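Local atomic coordinates of putative exported protein (Bordetella pertussis, PDB entry 2DVZ), a protein that probably serves as the periplasmic solute receptor of a tripartite tricarboxylate-type transport system, binding glutamate between its two lobes. Residues 217-220 against 226-229; 123-128 against 142-147. One frame throughout, in Å; residues are numbered along the deposited sequence.

Contact 1 (217-220 against 226-229); sequences PTRI and VPTF
Arg-219 reaches Pro-227 because its CG stands anti to its own carbonyl carbon (chi1 -58°) and the chain then runs extended to NE, carrying the guanidinium across to the other segment. There one face of the guanidinium lies on the proline: CA of Pro-227 sits 3.6 Å above the plane, displaced toward the rim, and NH2 of Arg-219 comes 3.7 Å from CB of Pro-227. The same side chain passes the preceding peptide, with Arg-219 CG 3.6 Å from Val-226 O. Its NH1 is held through a hydrogen bond to Lys-224 O and a weak one to Asp-225 O, carbonyls of the intervening loop, while NE makes a long, weak ion pair with Asp-231.

Deeper in, Thr-228 points toward the first segment from its backbone, and its CG2 lies 3.3 Å from C of Thr-218, over the peptide leading into Arg-219. The threonine OG1 instead serves its own loop, in a hydrogen bond with Asp-231 N. One water joins the backbones: it accepts from Ile-220 N at 2.9 Å and donates to Val-226 O at 2.8 Å.

With only five residues between the segments and no regular secondary structure in any of them, this is the closing of a surface loop after strand 210-215, in the long connection to strand 241-248 of a periplasmic-binding-protein fold.

Contact 2 (123-128 against 142-147); sequences PKFPAK and GKYSYG
The aromatic pair Phe-125 and Tyr-144 makes most of the contact: CE1 of Phe-125 lies over one face of the Tyr-144 ring, 3.4 Å above its plane and displaced toward the rim, and the closest approach is 3.5 Å from Phe-125 CE1 to Tyr-144 CE1. The ring centroids of Phe-125 and Tyr-144 are 4.8 Å apart with planes at 49°, so the two rings meet at a slant. Phe-125 reaches across with CG anti to its backbone N (chi1 -174°), whereas the tyrosine already points toward the loop from its backbone; the nearest CA atoms, those of Phe-125 and Tyr-144, remain 9.8 Å apart, so side chains, not backbones, bridge the gap.

The segments flank helix 130-138: residues 123-128 enter it from strand 106-121, and residues 142-147 lead from it into strand 145-148 of the sheet, a strand-helix-strand connection. The helix supplies Leu-137, and the neighbouring strand 192-196 supplies Leu-192; both touch both rings. Phe-133 of the helix meets Phe-125 edge-to-face.

Van der Waals contact with proline extends the pair at its outer end. Pro-126 CD approaches Tyr-144 OH to 3.6 Å, and the same CD lies over a face of the Phe-125 ring, 3.4 Å above its plane and displaced toward the rim.

Among backbone interactions, an inverse gamma turn centred on Pro-126 bends the loop, marked by a weak hydrogen bond from Ala-127 N to Phe-125 O at 3.0 Å. On the facing side, Tyr-144 pairs through its backbone with Val-171.

The two contacts follow each other in the sequence, contact 2 ending before contact 1 begins, and their centres are 20 Å apart; their nearest atoms stay about 7 Å from each other without touching. Strand 106-121 connects them structurally: it runs into residues 123-128 of contact 2 and pairs antiparallel with strand 210-215, which leads toward contact 1. Arg-210 of that strand also donates hydrogen bonds to Pro-123 O and Ala-127 O. Neither contact includes a residue of the glutamate pocket. Measured from the centre of the chain, contact 1 is centred about 17 Å out and contact 2 about 22 Å. Bound cadmium ions lie about 7 Å from the Arg-219 side chain and about 5 Å from that of Pro-126.

Contact 1 (217-220 against 226-229)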
loop_
_atom_site.group_PDB
_atom_site.type_symbol
_atom_site.label_atom_id
_atom_site.label_comp_id
_atom_site.label_asym_id
_atom_site.label_seq_id
_atom_site.Cartn_x
_atom_site.Cartn_y
_atom_site.Cartn_z
ATOM N N PRO A 217 3.695 2.398 14.468
ATOM C CA PRO A 217 4.303 2.313 15.807
ATOM C C PRO A 217 3.575 3.095 16.882
ATOM O O PRO A 217 3.587 2.703 18.018
ATOM C CB PRO A 217 5.745 2.864 15.591
ATOM C CG PRO A 217 5.998 2.722 14.126
ATOM C CD PRO A 217 4.632 2.951 13.473
ATOM N N THR A 218 2.948 4.193 16.536
ATOM C CA THR A 218 2.268 4.985 17.515
ATOM C C THR A 218 0.957 5.474 16.915
ATOM O O THR A 218 0.710 5.278 15.712
ATOM C CB THR A 218 3.128 6.224 18.005
ATOM O OG1 THR A 218 3.240 7.202 16.969
ATOM C CG2 THR A 218 4.531 5.809 18.468
ATOM N N ARG A 219 0.132 6.097 17.759
ATOM C CA ARG A 219 -0.946 6.964 17.294
ATOM C C ARG A 219 -0.435 8.095 16.398
ATOM O O ARG A 219 0.687 8.605 16.569
ATOM C CB ARG A 219 -1.715 7.550 18.485
ATOM C CG ARG A 219 -2.324 6.457 19.399
ATOM C CD ARG A 219 -2.819 7.036 20.770
ATOM N NE ARG A 219 -3.457 5.992 21.547
ATOM C CZ ARG A 219 -4.769 5.736 21.503
ATOM N NH1 ARG A 219 -5.581 6.499 20.745
ATOM N NH2 ARG A 219 -5.282 4.727 22.226
ATOM N N ILE A 220 -1.296 8.511 15.486
ATOM C CA ILE A 220 -0.992 9.504 14.488
ATOM C C ILE A 220 -1.777 10.818 14.770
ATOM O O ILE A 220 -2.958 10.793 14.963
ATOM C CB ILE A 220 -1.279 8.908 13.073
ATOM C CG1 ILE A 220 -0.135 7.980 12.667
ATOM C CG2 ILE A 220 -1.488 9.971 12.035
ATOM C CD1 ILE A 220 -0.347 7.176 11.273
ATOM N N VAL A 226 -7.483 7.256 17.480
ATOM C CA VAL A 226 -7.481 5.905 16.922
ATOM C C VAL A 226 -6.278 5.148 17.469
ATOM O O VAL A 226 -5.133 5.578 17.307
ATOM C CB VAL A 226 -7.517 5.911 15.320
ATOM C CG1 VAL A 226 -7.569 4.465 14.716
ATOM C CG2 VAL A 226 -8.672 6.788 14.788
ATOM N N PRO A 227 -6.526 4.014 18.148
ATOM C CA PRO A 227 -5.380 3.256 18.671
ATOM C C PRO A 227 -4.643 2.478 17.586
ATOM O O PRO A 227 -5.225 2.161 16.566
ATOM C CB PRO A 227 -6.060 2.206 19.603
ATOM C CG PRO A 227 -7.378 1.958 18.917
ATOM C CD PRO A 227 -7.813 3.363 18.499
ATOM N N THR A 228 -3.395 2.115 17.854
ATOM C CA THR A 228 -2.701 1.148 17.012
ATOM C C THR A 228 -3.210 -0.262 17.322
ATOM O O THR A 228 -3.940 -0.468 18.332
ATOM C CB THR A 228 -1.186 1.218 17.207
ATOM O OG1 THR A 228 -0.823 0.544 18.423
ATOM C CG2 THR A 228 -0.760 2.640 17.276
ATOM N N PHE A 229 -2.821 -1.226 16.474
ATOM C CA PHE A 229 -3.183 -2.610 16.691
ATOM C C PHE A 229 -2.515 -3.173 17.928
ATOM O O PHE A 229 -3.039 -4.119 18.533
ATOM C CB PHE A 229 -2.835 -3.476 15.465
ATOM C CG PHE A 229 -3.893 -3.437 14.387
ATOM C CD1 PHE A 229 -5.059 -4.204 14.506
ATOM C CD2 PHE A 229 -3.728 -2.641 13.257
ATOM C CE1 PHE A 229 -6.045 -4.162 13.487
ATOM C CE2 PHE A 229 -4.703 -2.575 12.258
ATOM C CZ PHE A 229 -5.861 -3.339 12.379
HETATM O O HOH W 1 -3.979 7.368 15.559
#

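Contact 2 (123-128 against 142-147)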
loop_
_atom_site.group_PDB
_atom_site.type_symbol
_atom_site.label_atom_id
_atom_site.label_comp_id
_atom_site.label_asym_id
_atom_site.label_seq_id
_atom_site.Cartn_x
_atom_site.Cartn_y
_atom_site.Cartn_z
ATOM N N PRO A 123 -19.908 4.402 9.261
ATOM C CA PRO A 123 -20.320 4.970 10.556
ATOM C C PRO A 123 -21.589 4.383 11.186
ATOM O O PRO A 123 -21.761 4.447 12.428
ATOM C CB PRO A 123 -20.509 6.448 10.246
ATOM C CG PRO A 123 -19.770 6.694 8.896
ATOM C CD PRO A 123 -19.923 5.401 8.174
ATOM N N LYS A 124 -22.464 3.780 10.394
ATOM C CA LYS A 124 -23.619 3.088 10.968
ATOM C C LYS A 124 -23.244 1.759 11.664
ATOM O O LYS A 124 -24.099 1.149 12.336
ATOM C CB LYS A 124 -24.709 2.872 9.920
ATOM C CG LYS A 124 -25.419 4.183 9.453
ATOM C CD LYS A 124 -26.462 4.667 10.494
ATOM C CE LYS A 124 -27.421 5.700 9.949
ATOM N NZ LYS A 124 -26.807 7.022 9.631
ATOM N N PHE A 125 -21.992 1.306 11.527
ATOM C CA PHE A 125 -21.569 0.072 12.214
ATOM C C PHE A 125 -21.749 0.360 13.719
ATOM O O PHE A 125 -21.383 1.435 14.180
ATOM C CB PHE A 125 -20.110 -0.315 11.871
ATOM C CG PHE A 125 -19.657 -1.677 12.456
ATOM C CD1 PHE A 125 -19.689 -2.836 11.680
ATOM C CD2 PHE A 125 -19.195 -1.770 13.762
ATOM C CE1 PHE A 125 -19.269 -4.082 12.218
ATOM C CE2 PHE A 125 -18.781 -2.983 14.303
ATOM C CZ PHE A 125 -18.800 -4.157 13.513
ATOM N N PRO A 126 -22.354 -0.577 14.476
ATOM C CA PRO A 126 -22.744 -0.289 15.880
ATOM C C PRO A 126 -21.635 -0.519 16.922
ATOM O O PRO A 126 -21.811 -1.332 17.825
ATOM C CB PRO A 126 -23.921 -1.258 16.110
ATOM C CG PRO A 126 -23.681 -2.392 15.165
ATOM C CD PRO A 126 -22.770 -1.928 14.053
ATOM N N ALA A 127 -20.502 0.173 16.776
ATOM C CA ALA A 127 -19.363 0.097 17.722
ATOM C C ALA A 127 -18.560 1.380 17.629
ATOM O O ALA A 127 -18.458 1.983 16.557
ATOM C CB ALA A 127 -18.468 -1.085 17.385
ATOM N N LYS A 128 -17.958 1.803 18.717
ATOM C CA LYS A 128 -17.255 3.102 18.690
ATOM C C LYS A 128 -15.763 2.887 18.881
ATOM O O LYS A 128 -14.939 3.791 18.677
ATOM C CB LYS A 128 -17.851 4.104 19.727
ATOM C CG LYS A 128 -17.350 3.897 21.149
ATOM C CD LYS A 128 -18.079 4.776 22.172
ATOM C CE LYS A 128 -17.428 4.606 23.564
ATOM N NZ LYS A 128 -18.288 5.005 24.797
ATOM N N GLY A 142 -19.801 -14.267 9.645
ATOM C CA GLY A 142 -20.181 -14.472 8.263
ATOM C C GLY A 142 -21.112 -13.420 7.699
ATOM O O GLY A 142 -21.421 -13.455 6.498
ATOM N N LYS A 143 -21.560 -12.483 8.531
ATOM C CA LYS A 143 -22.602 -11.521 8.132
ATOM C C LYS A 143 -22.097 -10.173 7.630
ATOM O O LYS A 143 -22.784 -9.473 6.862
ATOM C CB LYS A 143 -23.556 -11.292 9.294
ATOM C CG LYS A 143 -24.462 -12.513 9.512
ATOM C CD LYS A 143 -25.257 -12.424 10.771
ATOM C CE LYS A 143 -26.648 -12.007 10.459
ATOM N NZ LYS A 143 -27.436 -12.248 11.700
ATOM N N TYR A 144 -20.905 -9.787 8.065
ATOM C CA TYR A 144 -20.323 -8.526 7.609
ATOM C C TYR A 144 -19.346 -8.846 6.493
ATOM O O TYR A 144 -18.756 -9.947 6.449
ATOM C CB TYR A 144 -19.594 -7.806 8.760
ATOM C CG TYR A 144 -20.539 -7.104 9.730
ATOM C CD1 TYR A 144 -21.042 -5.840 9.427
ATOM C CD2 TYR A 144 -20.940 -7.702 10.928
ATOM C CE1 TYR A 144 -21.906 -5.175 10.280
ATOM C CE2 TYR A 144 -21.819 -7.052 11.784
ATOM C CZ TYR A 144 -22.288 -5.776 11.457
ATOM O OH TYR A 144 -23.132 -5.051 12.281
ATOM N N SER A 145 -19.157 -7.879 5.614
ATOM C CA SER A 145 -18.155 -7.998 4.582
ATOM C C SER A 145 -17.176 -6.815 4.595
ATOM O O SER A 145 -17.456 -5.724 5.127
ATOM C CB SER A 145 -18.843 -8.087 3.233
ATOM O OG SER A 145 -19.448 -6.829 2.989
ATOM N N TYR A 146 -16.019 -7.058 4.000
ATOM C CA TYR A 146 -14.956 -6.086 3.975
ATOM C C TYR A 146 -14.407 -6.024 2.576
ATOM O O TYR A 146 -14.403 -7.033 1.859
ATOM C CB TYR A 146 -13.854 -6.450 4.980
ATOM C CG TYR A 146 -12.879 -7.572 4.603
ATOM C CD1 TYR A 146 -11.663 -7.294 3.925
ATOM C CD2 TYR A 146 -13.130 -8.898 4.984
ATOM C CE1 TYR A 146 -10.743 -8.322 3.619
ATOM C CE2 TYR A 146 -12.223 -9.927 4.685
ATOM C CZ TYR A 146 -11.023 -9.631 4.017
ATOM O OH TYR A 146 -10.129 -10.669 3.754
ATOM N N GLY A 147 -13.941 -4.839 2.214
ATOM C CA GLY A 147 -13.319 -4.580 0.953
ATOM C C GLY A 147 -11.816 -4.552 1.091
ATOM O O GLY A 147 -11.270 -4.234 2.157
#